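Local coordinates for quinone oxidoreductase (Thermus thermophilus, PDB 1IZ0), which binds NADPH and probably uses it to reduce quinones, as a member of the zinc-binding dehydrogenase family, at residues V35-N38 with F39-L43; G136-G139 with T140-Q144; A155-R159 with P160-A164; E203-G206 with L207-H210. All coordinates share one frame; numbering follows the deposited sequence.

In the fold
All four contacts are local, formed where a secondary element begins or ends. Contact 2 is the buried one, inside the first turns of helix 137-148, and its chemistry is largely backbone hydrogen bonding among small residues. Contact 1, partly buried, passes from strand 27-37 into helix 39-46 and relies on a carboxylate at the helix start; its nearest atoms are about 6 Å from those of contact 2. Contact 3 leaves strand 152-157, which follows helix 137-148 in the chain, and turns charged and exposed around a sulfate. Contact 4, farthest from the chain centre, is a leucine-rich helix end. Contacts 1, 2 and 3 each hold NADPH-binding residues.

Contact 1. Residues V35-N38 with F39-L43; sequences VGLN and FADHL
Asn38 stands at the N-cap between strand 27-37 and helix 39-46, and its carbonyl O starts the helix by accepting Asp41 N at 2.7 Å and, weakly, His42 N at 3.4 Å. The side chain of Asp41 turns back to the strand end. With CG anti to its carbonyl carbon (chi1 -67°), the carboxylate swings over the first turn, and OD2 receives Asn38 N at 2.7 Å. This N-H arrives on the anti side of OD2, only 18° out of the carboxylate plane. The same oxygen takes a weak bond from Asn38 ND2 at 3.4 Å and a bond at 2.7 Å from a water, which also donates to Gly36 O. Three donors therefore hold OD2, and an acidic residue suits the helix start, where backbone N-H groups gather. Asn38 instead sends OD1 to Lys297, its strongest side-chain partner, while ND2 also bonds weakly to Glu62. Replacing Asp41 by an alanine would probably leave Asn38 N and the bridging water without this acceptor. Phe39, which binds NADPH, begins the helix. Since the Asn38 side chain makes no capping bond, this is one half of a capping box, closing the strand-to-helix corner of the GroES-like domain beside the cofactor site.

Contact 2. Residues G136-G139 with T140-Q144; sequences GALG and TAAVQ
Gly136 stands at the N-cap position of helix 137-148, and its carbonyl O receives Thr140 N at 2.9 Å in a nearly straight bond (169°) that opens the first turn. The segment is the glycine-rich start of the helix in the first beta-alpha-beta unit of the Rossmann fold, running from strand 128-131 to strand 152-157. Successive i to i+4 bonds continue the helix: Ala141 N to Ala137 O is weak at 3.3 Å, whereas Ala142 N to Leu138 O is shorter at 2.7 Å, and Val143 N meets Gly139 O. Ala137 binds NADPH, and the small residues here are consistent with close approach of the cofactor to the helix start, as in other Rossmann folds. Ala141 fits against Ser110 and Phe111 of helix 108-120. Leu138 is the larger apolar group; its CD2 reaches Ala142 CB at 4.1 Å, one turn on, while the side chain also packs on Thr113 and Val196. Thr140 is polar yet buried. A chi1 of 52° puts its OG1 between its own backbone N and carbonyl carbon, folded back along the helix. There the hydroxyl lies within hydrogen-bonding distance of two carbonyl oxygens, Gly136 O at 2.8 Å and Ala137 O at 3.1 Å.

Contact 3. Residues A155-R159 with P160-A164; sequences AAASR and PEKLA. With SO4 (sulfate ion), chain B.
Ser158 and Lys162, both NADPH-binding residues, meet round one sulfate oxygen at the end of strand 152-157, the second strand of the Rossmann fold. The anion comes first. Ser158 N donates to sulfate O2 at 2.9 Å, and O4 accepts both Ser158 OG at 2.9 Å and Lys162 NZ at 2.7 Å. The lysine chain is extended beyond CG, long enough to carry NZ from the turn to the anion; NZ also donates to the carbonyl of Arg292, and Tyr177 adds its hydroxyl to the sulfate. The site is consistent with a pocket for the 2'-phosphate of NADPH, which the sulfate would imitate.

Backbone bonding forms the turn that carries the lysine there: Lys162 N reaches Arg159 O at 2.9 Å, approaching from above the carbonyl plane. Proline suits the turn's start, its ring fixing phi.

The apolar contact lies against the strand: Ala157 CB touches Leu163 CD2 at 3.7 Å, and Leu163 continues onto Ala174 and Thr176 of the neighbouring strand 173-176.

Charge pairing occupies the exposed outer side. Arg159 bends at chi2 and chi3, folding its guanidinium over Glu161 with the planes of guanidinium and carboxylate 66° apart. The salt bridge from NH1 to Glu161 OE1 spans 2.9 Å but is weak as a hydrogen bond, with an angle of only 122°, and Glu161 CB lies 3.4 Å above the centre of the guanidinium face.

Contact 4. Residues E203-G206 with L207-H210; sequences ESLG and LLAH
Leu207 is the third residue of a type I beta turn, Leu205 to Leu208, that leads from helix 201-205 into strand 208-209 in the Rossmann domain. Its N bonds to Ser204 O at 3.0 Å, coming from above the carbonyl plane rather than along a lone pair. With CG anti to the carbonyl carbon (chi1 -49°), the side chain doubles back alongside the helix: CB lies 3.3 Å from Ser204 O, and CG 3.5 Å from Glu203 O. Its branches go on to touch Val180 and Ala184 of helix 180-186, so a leucine here joins two helices. An aspartate in its place would probably lose the apolar contact with helix 180-186 and bring a carboxylate near the carbonyl oxygens of Glu203 and Ser204. The backbones of Leu207 and, beyond the turn, Ala209 both pair with Leu190. Leu208, between them, closes the turn, its N reaching Leu205 O at 3.2 Å. Its CD1 meets Leu205 CD2 at 3.8 Å, the two buried chains crossing obliquely, and Leu237 and Ile227 extend this apolar patch. Leu205 O and Leu208 O are linked by one water, which donates to them at 2.7 and 2.8 Å respectively, while Arg235 NH1 gives Leu208 O a second bond.

Contact 1. Residues V35-N38 with F39-L43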
ATOM      1  N   VAL A  35      -8.767  -3.018  10.499  1.00 16.60           N
ATOM      2  CA  VAL A  35      -7.348  -2.716  10.452  1.00 16.41           C
ATOM      3  C   VAL A  35      -6.772  -3.346   9.198  1.00 16.47           C
ATOM      4  O   VAL A  35      -6.945  -4.543   8.960  1.00 18.22           O
ATOM      5  CB  VAL A  35      -6.610  -3.297  11.685  1.00 16.24           C
ATOM      6  CG1 VAL A  35      -5.174  -2.833  11.688  1.00 16.31           C
ATOM      7  CG2 VAL A  35      -7.307  -2.868  12.969  1.00 17.60           C
ATOM      8  N   GLY A  36      -6.101  -2.543   8.383  1.00 16.07           N
ATOM      9  CA  GLY A  36      -5.508  -3.074   7.172  1.00 17.33           C
ATOM     10  C   GLY A  36      -4.066  -3.440   7.458  1.00 18.71           C
ATOM     11  O   GLY A  36      -3.330  -2.641   8.020  1.00 19.04           O
ATOM     12  N   LEU A  37      -3.657  -4.644   7.083  1.00 19.56           N
ATOM     13  CA  LEU A  37      -2.288  -5.070   7.331  1.00 20.35           C
ATOM     14  C   LEU A  37      -1.408  -4.857   6.110  1.00 21.09           C
ATOM     15  O   LEU A  37      -1.873  -4.930   4.967  1.00 21.16           O
ATOM     16  CB  LEU A  37      -2.257  -6.544   7.750  1.00 19.20           C
ATOM     17  CG  LEU A  37      -3.023  -6.872   9.040  1.00 20.10           C
ATOM     18  CD1 LEU A  37      -2.772  -8.328   9.419  1.00 20.40           C
ATOM     19  CD2 LEU A  37      -2.567  -5.957  10.166  1.00 19.66           C
ATOM     20  N   ASN A  38      -0.130  -4.593   6.363  1.00 18.53           N
ATOM     21  CA  ASN A  38       0.832  -4.341   5.298  1.00 21.71           C
ATOM     22  C   ASN A  38       2.073  -5.203   5.489  1.00 21.84           C
ATOM     23  O   ASN A  38       2.380  -5.622   6.603  1.00 20.84           O
ATOM     24  CB  ASN A  38       1.243  -2.868   5.323  1.00 22.13           C
ATOM     25  CG  ASN A  38       0.061  -1.935   5.212  1.00 25.47           C
ATOM     26  OD1 ASN A  38      -0.463  -1.709   4.119  1.00 26.64           O
ATOM     27  ND2 ASN A  38      -0.384  -1.400   6.350  1.00 23.42           N
ATOM     28  N   PHE A  39       2.796  -5.462   4.407  1.00 22.84           N
ATOM     29  CA  PHE A  39       4.006  -6.260   4.522  1.00 23.96           C
ATOM     30  C   PHE A  39       4.891  -5.554   5.547  1.00 24.64           C
ATOM     31  O   PHE A  39       5.608  -6.193   6.324  1.00 23.98           O
ATOM     32  CB  PHE A  39       4.714  -6.355   3.169  1.00 24.32           C
ATOM     33  CG  PHE A  39       5.879  -7.308   3.166  1.00 26.56           C
ATOM     34  CD1 PHE A  39       7.184  -6.835   3.077  1.00 26.82           C
ATOM     35  CD2 PHE A  39       5.668  -8.682   3.287  1.00 27.29           C
ATOM     36  CE1 PHE A  39       8.270  -7.719   3.109  1.00 28.60           C
ATOM     37  CE2 PHE A  39       6.741  -9.575   3.323  1.00 28.66           C
ATOM     38  CZ  PHE A  39       8.046  -9.092   3.234  1.00 27.92           C
ATOM     39  N   ALA A  40       4.805  -4.225   5.558  1.00 24.20           N
ATOM     40  CA  ALA A  40       5.577  -3.409   6.484  1.00 24.23           C
ATOM     41  C   ALA A  40       5.337  -3.843   7.928  1.00 24.80           C
ATOM     42  O   ALA A  40       6.251  -3.803   8.753  1.00 24.37           O
ATOM     43  CB  ALA A  40       5.208  -1.935   6.313  1.00 23.08           C
ATOM     44  N   ASP A  41       4.103  -4.241   8.236  1.00 25.45           N
ATOM     45  CA  ASP A  41       3.769  -4.687   9.584  1.00 25.25           C
ATOM     46  C   ASP A  41       4.531  -5.974   9.880  1.00 24.97           C
ATOM     47  O   ASP A  41       5.004  -6.184  10.994  1.00 25.36           O
ATOM     48  CB  ASP A  41       2.261  -4.938   9.723  1.00 25.78           C
ATOM     49  CG  ASP A  41       1.442  -3.660   9.625  1.00 25.68           C
ATOM     50  OD1 ASP A  41       1.709  -2.714  10.397  1.00 28.20           O
ATOM     51  OD2 ASP A  41       0.524  -3.604   8.781  1.00 25.76           O
ATOM     52  N   HIS A  42       4.649  -6.835   8.879  1.00 24.16           N
ATOM     53  CA  HIS A  42       5.369  -8.086   9.061  1.00 24.86           C
ATOM     54  C   HIS A  42       6.851  -7.823   9.315  1.00 25.09           C
ATOM     55  O   HIS A  42       7.453  -8.456  10.177  1.00 24.27           O
ATOM     56  CB  HIS A  42       5.207  -8.985   7.836  1.00 22.61           C
ATOM     57  CG  HIS A  42       6.130 -10.165   7.830  1.00 25.21           C
ATOM     58  ND1 HIS A  42       7.331 -10.168   7.150  1.00 24.97           N
ATOM     59  CD2 HIS A  42       6.037 -11.374   8.435  1.00 25.29           C
ATOM     60  CE1 HIS A  42       7.935 -11.329   7.334  1.00 25.45           C
ATOM     61  NE2 HIS A  42       7.172 -12.078   8.111  1.00 25.26           N
ATOM     62  N   LEU A  43       7.431  -6.882   8.573  1.00 25.32           N
ATOM     63  CA  LEU A  43       8.847  -6.558   8.739  1.00 26.82           C
ATOM     64  C   LEU A  43       9.129  -5.901  10.082  1.00 26.57           C
ATOM     65  O   LEU A  43      10.199  -6.084  10.662  1.00 26.04           O
ATOM     66  CB  LEU A  43       9.324  -5.633   7.613  1.00 25.39           C
ATOM     67  CG  LEU A  43       9.342  -6.262   6.219  1.00 26.86           C
ATOM     68  CD1 LEU A  43       9.861  -5.255   5.204  1.00 26.27           C
ATOM     69  CD2 LEU A  43      10.226  -7.508   6.236  1.00 26.10           C
TER
HETATM   70  O   HOH W   1      -1.349  -1.887   9.702  1.00 31.48           O

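Contact 2. Residues G136-G139 with T140-Q144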
ATOM      1  N   GLY A 136      -2.154  -7.749  -5.979  1.00 21.91           N
ATOM      2  CA  GLY A 136      -2.034  -7.507  -4.551  1.00 19.66           C
ATOM      3  C   GLY A 136      -2.646  -6.185  -4.125  1.00 21.02           C
ATOM      4  O   GLY A 136      -3.267  -5.481  -4.935  1.00 17.93           O
ATOM      5  N   ALA A 137      -2.467  -5.841  -2.850  1.00 19.62           N
ATOM      6  CA  ALA A 137      -3.012  -4.605  -2.310  1.00 20.65           C
ATOM      7  C   ALA A 137      -2.481  -3.388  -3.052  1.00 21.05           C
ATOM      8  O   ALA A 137      -3.256  -2.601  -3.597  1.00 22.51           O
ATOM      9  CB  ALA A 137      -2.693  -4.493  -0.819  1.00 20.25           C
ATOM     10  N   LEU A 138      -1.161  -3.232  -3.079  1.00 20.40           N
ATOM     11  CA  LEU A 138      -0.553  -2.092  -3.756  1.00 21.14           C
ATOM     12  C   LEU A 138      -0.836  -2.150  -5.260  1.00 20.68           C
ATOM     13  O   LEU A 138      -1.217  -1.151  -5.876  1.00 20.47           O
ATOM     14  CB  LEU A 138       0.960  -2.086  -3.522  1.00 21.33           C
ATOM     15  CG  LEU A 138       1.686  -0.738  -3.622  1.00 25.68           C
ATOM     16  CD1 LEU A 138       3.191  -0.982  -3.591  1.00 25.46           C
ATOM     17  CD2 LEU A 138       1.301  -0.007  -4.893  1.00 24.46           C
ATOM     18  N   GLY A 139      -0.652  -3.332  -5.837  1.00 20.21           N
ATOM     19  CA  GLY A 139      -0.868  -3.517  -7.264  1.00 19.33           C
ATOM     20  C   GLY A 139      -2.227  -3.090  -7.782  1.00 19.16           C
ATOM     21  O   GLY A 139      -2.317  -2.284  -8.713  1.00 19.18           O
ATOM     22  N   THR A 140      -3.289  -3.633  -7.193  1.00 18.03           N
ATOM     23  CA  THR A 140      -4.640  -3.286  -7.618  1.00 17.79           C
ATOM     24  C   THR A 140      -4.870  -1.795  -7.469  1.00 18.59           C
ATOM     25  O   THR A 140      -5.545  -1.177  -8.297  1.00 18.82           O
ATOM     26  CB  THR A 140      -5.698  -4.040  -6.803  1.00 17.67           C
ATOM     27  OG1 THR A 140      -5.453  -3.848  -5.403  1.00 16.54           O
ATOM     28  CG2 THR A 140      -5.659  -5.527  -7.139  1.00 13.98           C
ATOM     29  N   ALA A 141      -4.317  -1.218  -6.407  1.00 18.20           N
ATOM     30  CA  ALA A 141      -4.445   0.216  -6.177  1.00 17.15           C
ATOM     31  C   ALA A 141      -3.671   0.960  -7.259  1.00 17.33           C
ATOM     32  O   ALA A 141      -4.145   1.953  -7.798  1.00 17.81           O
ATOM     33  CB  ALA A 141      -3.886   0.584  -4.800  1.00 15.57           C
ATOM     34  N   ALA A 142      -2.475   0.472  -7.576  1.00 18.19           N
ATOM     35  CA  ALA A 142      -1.634   1.116  -8.583  1.00 18.16           C
ATOM     36  C   ALA A 142      -2.294   1.160  -9.949  1.00 18.36           C
ATOM     37  O   ALA A 142      -2.253   2.188 -10.633  1.00 18.55           O
ATOM     38  CB  ALA A 142      -0.288   0.405  -8.678  1.00 16.16           C
ATOM     39  N   VAL A 143      -2.898   0.047 -10.353  1.00 19.13           N
ATOM     40  CA  VAL A 143      -3.555  -0.014 -11.652  1.00 18.05           C
ATOM     41  C   VAL A 143      -4.674   1.017 -11.736  1.00 18.60           C
ATOM     42  O   VAL A 143      -4.784   1.750 -12.723  1.00 17.83           O
ATOM     43  CB  VAL A 143      -4.136  -1.421 -11.930  1.00 18.13           C
ATOM     44  CG1 VAL A 143      -4.907  -1.420 -13.251  1.00 14.82           C
ATOM     45  CG2 VAL A 143      -3.003  -2.445 -11.993  1.00 15.50           C
ATOM     46  N   GLN A 144      -5.501   1.077 -10.699  1.00 17.39           N
ATOM     47  CA  GLN A 144      -6.612   2.020 -10.678  1.00 17.19           C
ATOM     48  C   GLN A 144      -6.139   3.468 -10.682  1.00 18.88           C
ATOM     49  O   GLN A 144      -6.687   4.304 -11.399  1.00 17.15           O
ATOM     50  CB  GLN A 144      -7.488   1.782  -9.445  1.00 18.02           C
ATOM     51  CG  GLN A 144      -8.216   0.445  -9.445  1.00 16.39           C
ATOM     52  CD  GLN A 144      -9.133   0.292  -8.251  1.00 17.64           C
ATOM     53  OE1 GLN A 144     -10.127   0.999  -8.130  1.00 18.81           O
ATOM     54  NE2 GLN A 144      -8.797  -0.629  -7.355  1.00 16.93           N
TER

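Contact 3. Residues A155-R159 with P160-A164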
ATOM      1  N   ALA A 155       0.193  -4.789 -16.466  1.00 18.25           N
ATOM      2  CA  ALA A 155       0.191  -5.459 -15.169  1.00 17.71           C
ATOM      3  C   ALA A 155       0.915  -6.785 -15.249  1.00 18.27           C
ATOM      4  O   ALA A 155       0.847  -7.478 -16.260  1.00 20.04           O
ATOM      5  CB  ALA A 155      -1.250  -5.682 -14.689  1.00 15.57           C
ATOM      6  N   ALA A 156       1.611  -7.138 -14.178  1.00 18.66           N
ATOM      7  CA  ALA A 156       2.326  -8.401 -14.146  1.00 18.58           C
ATOM      8  C   ALA A 156       2.104  -9.083 -12.804  1.00 19.19           C
ATOM      9  O   ALA A 156       1.935  -8.417 -11.784  1.00 18.43           O
ATOM     10  CB  ALA A 156       3.806  -8.165 -14.383  1.00 19.43           C
ATOM     11  N   ALA A 157       2.071 -10.411 -12.821  1.00 20.01           N
ATOM     12  CA  ALA A 157       1.893 -11.210 -11.612  1.00 20.70           C
ATOM     13  C   ALA A 157       2.612 -12.542 -11.824  1.00 22.63           C
ATOM     14  O   ALA A 157       3.104 -12.818 -12.920  1.00 22.51           O
ATOM     15  CB  ALA A 157       0.408 -11.440 -11.333  1.00 21.11           C
ATOM     16  N   SER A 158       2.662 -13.372 -10.789  1.00 24.80           N
ATOM     17  CA  SER A 158       3.355 -14.655 -10.881  1.00 29.77           C
ATOM     18  C   SER A 158       2.587 -15.785 -11.569  1.00 31.05           C
ATOM     19  O   SER A 158       3.153 -16.537 -12.359  1.00 32.92           O
ATOM     20  CB  SER A 158       3.758 -15.125  -9.482  1.00 30.29           C
ATOM     21  OG  SER A 158       2.616 -15.299  -8.653  1.00 32.98           O
ATOM     22  N   ARG A 159       1.301 -15.897 -11.268  1.00 33.26           N
ATOM     23  CA  ARG A 159       0.470 -16.968 -11.805  1.00 34.42           C
ATOM     24  C   ARG A 159      -0.586 -16.443 -12.774  1.00 33.17           C
ATOM     25  O   ARG A 159      -1.134 -15.360 -12.582  1.00 30.88           O
ATOM     26  CB  ARG A 159      -0.219 -17.689 -10.636  1.00 36.74           C
ATOM     27  CG  ARG A 159      -0.092 -19.208 -10.617  1.00 41.98           C
ATOM     28  CD  ARG A 159      -1.440 -19.915 -10.851  1.00 45.75           C
ATOM     29  NE  ARG A 159      -1.912 -19.792 -12.233  1.00 47.94           N
ATOM     30  CZ  ARG A 159      -2.942 -20.464 -12.745  1.00 49.07           C
ATOM     31  NH1 ARG A 159      -3.624 -21.317 -11.994  1.00 50.70           N
ATOM     32  NH2 ARG A 159      -3.280 -20.297 -14.017  1.00 49.71           N
ATOM     33  N   PRO A 160      -0.882 -17.210 -13.835  1.00 32.82           N
ATOM     34  CA  PRO A 160      -1.889 -16.793 -14.814  1.00 31.86           C
ATOM     35  C   PRO A 160      -3.228 -16.486 -14.139  1.00 31.44           C
ATOM     36  O   PRO A 160      -3.952 -15.598 -14.572  1.00 29.99           O
ATOM     37  CB  PRO A 160      -1.982 -17.999 -15.742  1.00 33.70           C
ATOM     38  CG  PRO A 160      -0.578 -18.535 -15.725  1.00 33.68           C
ATOM     39  CD  PRO A 160      -0.228 -18.463 -14.255  1.00 33.06           C
ATOM     40  N   GLU A 161      -3.545 -17.212 -13.069  1.00 30.58           N
ATOM     41  CA  GLU A 161      -4.806 -17.003 -12.360  1.00 32.24           C
ATOM     42  C   GLU A 161      -4.882 -15.662 -11.624  1.00 31.05           C
ATOM     43  O   GLU A 161      -5.938 -15.292 -11.115  1.00 31.90           O
ATOM     44  CB  GLU A 161      -5.050 -18.134 -11.359  1.00 36.21           C
ATOM     45  CG  GLU A 161      -4.195 -18.044 -10.103  1.00 41.52           C
ATOM     46  CD  GLU A 161      -4.517 -19.133  -9.097  1.00 44.72           C
ATOM     47  OE1 GLU A 161      -4.282 -20.320  -9.406  1.00 47.37           O
ATOM     48  OE2 GLU A 161      -5.008 -18.801  -7.995  1.00 47.13           O
ATOM     49  N   LYS A 162      -3.771 -14.934 -11.562  1.00 29.56           N
ATOM     50  CA  LYS A 162      -3.760 -13.635 -10.883  1.00 29.02           C
ATOM     51  C   LYS A 162      -3.904 -12.463 -11.851  1.00 27.22           C
ATOM     52  O   LYS A 162      -4.003 -11.309 -11.431  1.00 27.87           O
ATOM     53  CB  LYS A 162      -2.460 -13.449 -10.099  1.00 29.38           C
ATOM     54  CG  LYS A 162      -2.295 -14.373  -8.912  1.00 33.04           C
ATOM     55  CD  LYS A 162      -1.014 -14.050  -8.160  1.00 36.75           C
ATOM     56  CE  LYS A 162      -0.886 -14.880  -6.897  1.00 39.61           C
ATOM     57  NZ  LYS A 162       0.432 -14.655  -6.250  1.00 46.02           N
ATOM     58  N   LEU A 163      -3.935 -12.765 -13.143  1.00 24.39           N
ATOM     59  CA  LEU A 163      -4.009 -11.734 -14.167  1.00 22.89           C
ATOM     60  C   LEU A 163      -5.387 -11.163 -14.498  1.00 23.54           C
ATOM     61  O   LEU A 163      -5.485 -10.036 -14.978  1.00 23.71           O
ATOM     62  CB  LEU A 163      -3.351 -12.262 -15.438  1.00 20.75           C
ATOM     63  CG  LEU A 163      -1.919 -12.757 -15.231  1.00 20.78           C
ATOM     64  CD1 LEU A 163      -1.376 -13.291 -16.547  1.00 23.01           C
ATOM     65  CD2 LEU A 163      -1.044 -11.616 -14.712  1.00 21.58           C
ATOM     66  N   ALA A 164      -6.448 -11.928 -14.250  1.00 23.36           N
ATOM     67  CA  ALA A 164      -7.800 -11.463 -14.548  1.00 20.52           C
ATOM     68  C   ALA A 164      -8.192 -10.171 -13.813  1.00 20.66           C
ATOM     69  O   ALA A 164      -8.802  -9.277 -14.399  1.00 20.83           O
ATOM     70  CB  ALA A 164      -8.796 -12.564 -14.238  1.00 19.26           C
TER
HETATM   71  S   SO4 B 303       2.938 -12.049  -7.044  1.00 54.06           S
HETATM   72  O1  SO4 B 303       2.019 -11.204  -6.001  1.00 55.28           O
HETATM   73  O2  SO4 B 303       2.239 -11.971  -8.313  1.00 52.52           O
HETATM   74  O3  SO4 B 303       4.144 -11.541  -7.091  1.00 54.85           O
HETATM   75  O4  SO4 B 303       2.842 -13.394  -6.532  1.00 54.31           O

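Contact 4. Residues E203-G206 with L207-H210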
ATOM      1  N   GLU A 203      17.198  -5.970 -14.496  1.00 41.00           N
ATOM      2  CA  GLU A 203      16.339  -6.475 -15.561  1.00 40.18           C
ATOM      3  C   GLU A 203      15.167  -5.525 -15.784  1.00 36.90           C
ATOM      4  O   GLU A 203      14.735  -5.308 -16.918  1.00 36.31           O
ATOM      5  CB  GLU A 203      15.808  -7.868 -15.208  1.00 43.91           C
ATOM      6  CG  GLU A 203      16.892  -8.919 -14.977  1.00 51.29           C
ATOM      7  CD  GLU A 203      17.793  -9.120 -16.189  1.00 55.31           C
ATOM      8  OE1 GLU A 203      17.262  -9.376 -17.294  1.00 57.97           O
ATOM      9  OE2 GLU A 203      19.035  -9.032 -16.037  1.00 57.83           O
ATOM     10  N   SER A 204      14.647  -4.964 -14.697  1.00 33.02           N
ATOM     11  CA  SER A 204      13.530  -4.035 -14.799  1.00 30.75           C
ATOM     12  C   SER A 204      13.983  -2.795 -15.549  1.00 29.18           C
ATOM     13  O   SER A 204      13.225  -2.222 -16.326  1.00 27.71           O
ATOM     14  CB  SER A 204      13.025  -3.637 -13.412  1.00 29.66           C
ATOM     15  OG  SER A 204      12.427  -4.737 -12.750  1.00 29.12           O
ATOM     16  N   LEU A 205      15.228  -2.390 -15.316  1.00 28.77           N
ATOM     17  CA  LEU A 205      15.779  -1.214 -15.978  1.00 28.87           C
ATOM     18  C   LEU A 205      15.888  -1.453 -17.476  1.00 28.00           C
ATOM     19  O   LEU A 205      15.777  -0.522 -18.269  1.00 29.27           O
ATOM     20  CB  LEU A 205      17.154  -0.871 -15.397  1.00 29.76           C
ATOM     21  CG  LEU A 205      17.149  -0.218 -14.009  1.00 29.38           C
ATOM     22  CD1 LEU A 205      18.542  -0.261 -13.420  1.00 30.57           C
ATOM     23  CD2 LEU A 205      16.651   1.222 -14.114  1.00 30.27           C
ATOM     24  N   GLY A 206      16.089  -2.708 -17.864  1.00 26.90           N
ATOM     25  CA  GLY A 206      16.198  -3.022 -19.278  1.00 24.77           C
ATOM     26  C   GLY A 206      14.874  -2.895 -20.014  1.00 24.01           C
ATOM     27  O   GLY A 206      14.841  -2.893 -21.247  1.00 23.96           O
ATOM     28  N   LEU A 207      13.782  -2.778 -19.262  1.00 23.19           N
ATOM     29  CA  LEU A 207      12.443  -2.670 -19.845  1.00 22.34           C
ATOM     30  C   LEU A 207      12.085  -1.228 -20.171  1.00 23.44           C
ATOM     31  O   LEU A 207      11.125  -0.966 -20.897  1.00 23.57           O
ATOM     32  CB  LEU A 207      11.395  -3.200 -18.864  1.00 21.36           C
ATOM     33  CG  LEU A 207      11.615  -4.564 -18.204  1.00 20.75           C
ATOM     34  CD1 LEU A 207      10.560  -4.774 -17.122  1.00 17.83           C
ATOM     35  CD2 LEU A 207      11.553  -5.661 -19.252  1.00 16.70           C
ATOM     36  N   LEU A 208      12.852  -0.295 -19.617  1.00 22.95           N
ATOM     37  CA  LEU A 208      12.590   1.126 -19.811  1.00 21.93           C
ATOM     38  C   LEU A 208      13.035   1.722 -21.134  1.00 21.39           C
ATOM     39  O   LEU A 208      14.054   1.332 -21.697  1.00 21.51           O
ATOM     40  CB  LEU A 208      13.230   1.928 -18.674  1.00 20.22           C
ATOM     41  CG  LEU A 208      12.662   1.699 -17.271  1.00 20.17           C
ATOM     42  CD1 LEU A 208      13.625   2.250 -16.227  1.00 20.00           C
ATOM     43  CD2 LEU A 208      11.290   2.366 -17.167  1.00 18.31           C
ATOM     44  N   ALA A 209      12.252   2.680 -21.620  1.00 21.65           N
ATOM     45  CA  ALA A 209      12.569   3.394 -22.850  1.00 22.46           C
ATOM     46  C   ALA A 209      13.314   4.664 -22.425  1.00 22.17           C
ATOM     47  O   ALA A 209      13.403   4.960 -21.233  1.00 19.67           O
ATOM     48  CB  ALA A 209      11.287   3.763 -23.598  1.00 20.71           C
ATOM     49  N   HIS A 210      13.848   5.408 -23.393  1.00 22.63           N
ATOM     50  CA  HIS A 210      14.574   6.640 -23.099  1.00 23.23           C
ATOM     51  C   HIS A 210      13.762   7.537 -22.162  1.00 22.85           C
ATOM     52  O   HIS A 210      12.568   7.750 -22.368  1.00 19.45           O
ATOM     53  CB  HIS A 210      14.897   7.397 -24.405  1.00 24.33           C
TER
HETATM   54  O   HOH W   2      16.496   0.484 -20.650  1.00 32.92           O